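Local coordinates for HTH-type transcriptional regulator KdgR (Escherichia coli, PDB 1YSP), which represses transcription of genes for the transport and catabolism of 2-keto-3-deoxygluconate, the chain described here being its C-terminal IclR-type domain, at residues S60-V66 with G112-Q118. Sequence-based numbering, arbitrary orientation.
Sequences STAIGKV and GEDNEEQ
Lys65 reaches along the edge strand 112-115 and sets its ammonium group between the carbonyl of Glu113 and the carboxylate of Glu117. With CG anti to the carbonyl carbon (chi1 -65°) and the rest of the chain extended, the lysine and Glu117 approach from opposite directions. Lys65 NZ forms a salt bridge with Glu117 OE1 at 2.5 Å, on the syn lone pair, and donates to Glu113 O at 2.6 Å, 20° out of the carbonyl plane. The other carboxylate oxygen, Glu117 OE2, turns back to its own segment and accepts from Asn115 N at 2.8 Å, from above the carboxylate plane. Shortening Lys65 to an alanine would probably leave the buried Glu117 carboxylate without its countercharge and Glu113 O without this donor.

The CB bond of Asp114 points toward segment 60-66, and Asp114 CG lies 3.2 Å from Ser60 O; carboxylate and carbonyl are both acceptors, and no hydrogen bond joins them. Asp114 OD1 accepts from Glu117 N at 2.7 Å, an Asx motif that ties Asp114 to the residue three on, while a water on Ala62 N links weakly to OD2. Beside it, Gln118 lays its CG against Ser60 O and OG; Gln118 and Thr61 cross obliquely, the Thr61 CG2 methyl against the end of the glutamine. Thr61 caps the helix, OG1 accepting from Gly64 N at 2.9 Å. Farther along, Ala62 CB rests on the strand backbone, 3.6 Å from Gly112 O, and Val66 CG1 approaches Gly112 N at 3.4 Å.

Strand 112-115 pairs with strand 123-130 in the sheet of this GAF-like domain, and helix 96-109 packs on the aliphatic part of Lys65. The carboxylate of Glu117 and the carbonyl of Glu113 thus hold the lysine ammonium in a largely buried junction, where the ion pair is likely to favour the charged forms of both partners.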
loop_
_atom_site.group_PDB
_atom_site.type_symbol
_atom_site.label_atom_id
_atom_site.label_comp_id
_atom_site.label_asym_id
_atom_site.label_seq_id
_atom_site.Cartn_x
_atom_site.Cartn_y
_atom_site.Cartn_z
ATOM N N SER A 60 0.452 0.070 9.892
ATOM C CA SER A 60 1.925 -0.095 9.772
ATOM C C SER A 60 2.381 -0.591 8.377
ATOM O O SER A 60 3.607 -0.875 8.182
ATOM C CB SER A 60 2.428 -1.111 10.795
ATOM O OG SER A 60 1.826 -2.394 10.588
ATOM N N THR A 61 1.429 -0.744 7.457
ATOM C CA THR A 61 1.709 -1.195 6.078
ATOM C C THR A 61 1.469 -0.044 5.102
ATOM O O THR A 61 0.591 0.773 5.344
ATOM C CB THR A 61 0.839 -2.419 5.665
ATOM O OG1 THR A 61 -0.571 -2.093 5.720
ATOM C CG2 THR A 61 1.157 -3.590 6.563
ATOM N N ALA A 62 2.238 0.039 4.009
ATOM C CA ALA A 62 2.029 1.055 3.008
ATOM C C ALA A 62 0.639 0.833 2.330
ATOM O O ALA A 62 -0.089 1.778 2.079
ATOM C CB ALA A 62 3.205 1.072 1.957
ATOM N N ILE A 63 0.299 -0.409 2.084
ATOM C CA ILE A 63 -1.026 -0.739 1.428
ATOM C C ILE A 63 -2.194 -0.374 2.365
ATOM O O ILE A 63 -3.248 0.132 1.939
ATOM C CB ILE A 63 -1.063 -2.251 1.024
ATOM C CG1 ILE A 63 -0.138 -2.500 -0.211
ATOM C CG2 ILE A 63 -2.530 -2.712 0.741
ATOM C CD1 ILE A 63 0.193 -4.011 -0.422
ATOM N N GLY A 64 -2.035 -0.680 3.654
ATOM C CA GLY A 64 -3.045 -0.287 4.649
ATOM C C GLY A 64 -3.290 1.201 4.617
ATOM O O GLY A 64 -4.442 1.650 4.597
ATOM N N LYS A 65 -2.237 1.997 4.615
ATOM C CA LYS A 65 -2.414 3.438 4.547
ATOM C C LYS A 65 -3.182 3.891 3.310
ATOM O O LYS A 65 -4.045 4.783 3.381
ATOM C CB LYS A 65 -1.115 4.176 4.630
ATOM C CG LYS A 65 -0.469 3.945 6.056
ATOM C CD LYS A 65 0.821 4.729 6.184
ATOM C CE LYS A 65 1.645 4.112 7.356
ATOM N NZ LYS A 65 3.043 4.717 7.459
ATOM N N VAL A 66 -2.861 3.302 2.167
ATOM C CA VAL A 66 -3.569 3.774 0.974
ATOM C C VAL A 66 -5.009 3.275 0.900
ATOM O O VAL A 66 -5.832 3.940 0.273
ATOM C CB VAL A 66 -2.790 3.493 -0.411
ATOM C CG1 VAL A 66 -1.300 4.049 -0.398
ATOM C CG2 VAL A 66 -2.898 2.088 -0.829
ATOM N N GLY A 112 1.557 5.952 -0.074
ATOM C CA GLY A 112 1.700 5.661 1.366
ATOM C C GLY A 112 2.992 4.909 1.532
ATOM O O GLY A 112 3.530 4.330 0.572
ATOM N N GLU A 113 3.533 4.931 2.746
ATOM C CA GLU A 113 4.793 4.236 2.972
ATOM C C GLU A 113 4.756 3.464 4.255
ATOM O O GLU A 113 3.936 3.761 5.165
ATOM C CB GLU A 113 5.961 5.219 3.069
ATOM C CG GLU A 113 6.482 5.859 1.819
ATOM C CD GLU A 113 7.705 6.769 2.151
ATOM O OE1 GLU A 113 7.534 8.010 2.357
ATOM O OE2 GLU A 113 8.830 6.234 2.219
ATOM N N ASP A 114 5.648 2.481 4.351
ATOM C CA ASP A 114 5.975 1.800 5.580
ATOM C C ASP A 114 7.476 1.984 5.677
ATOM O O ASP A 114 8.212 1.315 4.969
ATOM C CB ASP A 114 5.636 0.301 5.478
ATOM C CG ASP A 114 6.366 -0.559 6.540
ATOM O OD1 ASP A 114 6.920 -0.030 7.546
ATOM O OD2 ASP A 114 6.395 -1.771 6.390
ATOM N N ASN A 115 7.910 2.925 6.501
ATOM C CA ASN A 115 9.321 3.205 6.692
ATOM C C ASN A 115 9.812 2.554 7.995
ATOM O O ASN A 115 9.806 3.172 9.075
ATOM C CB ASN A 115 9.548 4.710 6.655
ATOM C CG ASN A 115 11.016 5.093 6.760
ATOM O OD1 ASN A 115 11.885 4.235 6.654
ATOM N ND2 ASN A 115 11.286 6.372 7.003
ATOM N N GLU A 116 10.169 1.286 7.888
ATOM C CA GLU A 116 10.535 0.443 9.048
ATOM C C GLU A 116 9.543 0.553 10.213
ATOM O O GLU A 116 9.932 0.673 11.397
ATOM C CB GLU A 116 11.965 0.787 9.523
ATOM C CG GLU A 116 13.015 0.629 8.437
ATOM C CD GLU A 116 14.428 1.018 8.967
ATOM O OE1 GLU A 116 14.766 2.222 8.982
ATOM O OE2 GLU A 116 15.148 0.091 9.342
ATOM N N GLU A 117 8.257 0.562 9.856
ATOM C CA GLU A 117 7.174 0.565 10.826
ATOM C C GLU A 117 6.733 -0.838 11.238
ATOM O O GLU A 117 6.229 -1.017 12.331
ATOM C CB GLU A 117 5.998 1.389 10.265
ATOM C CG GLU A 117 6.322 2.876 10.165
ATOM C CD GLU A 117 5.450 3.592 9.178
ATOM O OE1 GLU A 117 4.218 3.522 9.340
ATOM O OE2 GLU A 117 5.981 4.137 8.195
ATOM N N GLN A 118 6.916 -1.839 10.369
ATOM C CA GLN A 118 6.634 -3.239 10.732
ATOM C C GLN A 118 7.868 -3.997 11.204
ATOM O O GLN A 118 7.798 -4.783 12.156
ATOM C CB GLN A 118 6.065 -4.017 9.540
ATOM C CG GLN A 118 4.677 -3.703 9.155
ATOM C CD GLN A 118 4.143 -4.752 8.186
ATOM O OE1 GLN A 118 3.319 -5.578 8.555
ATOM N NE2 GLN A 118 4.626 -4.727 6.947
HETATM O O HOH W 1 4.255 -2.372 3.949
#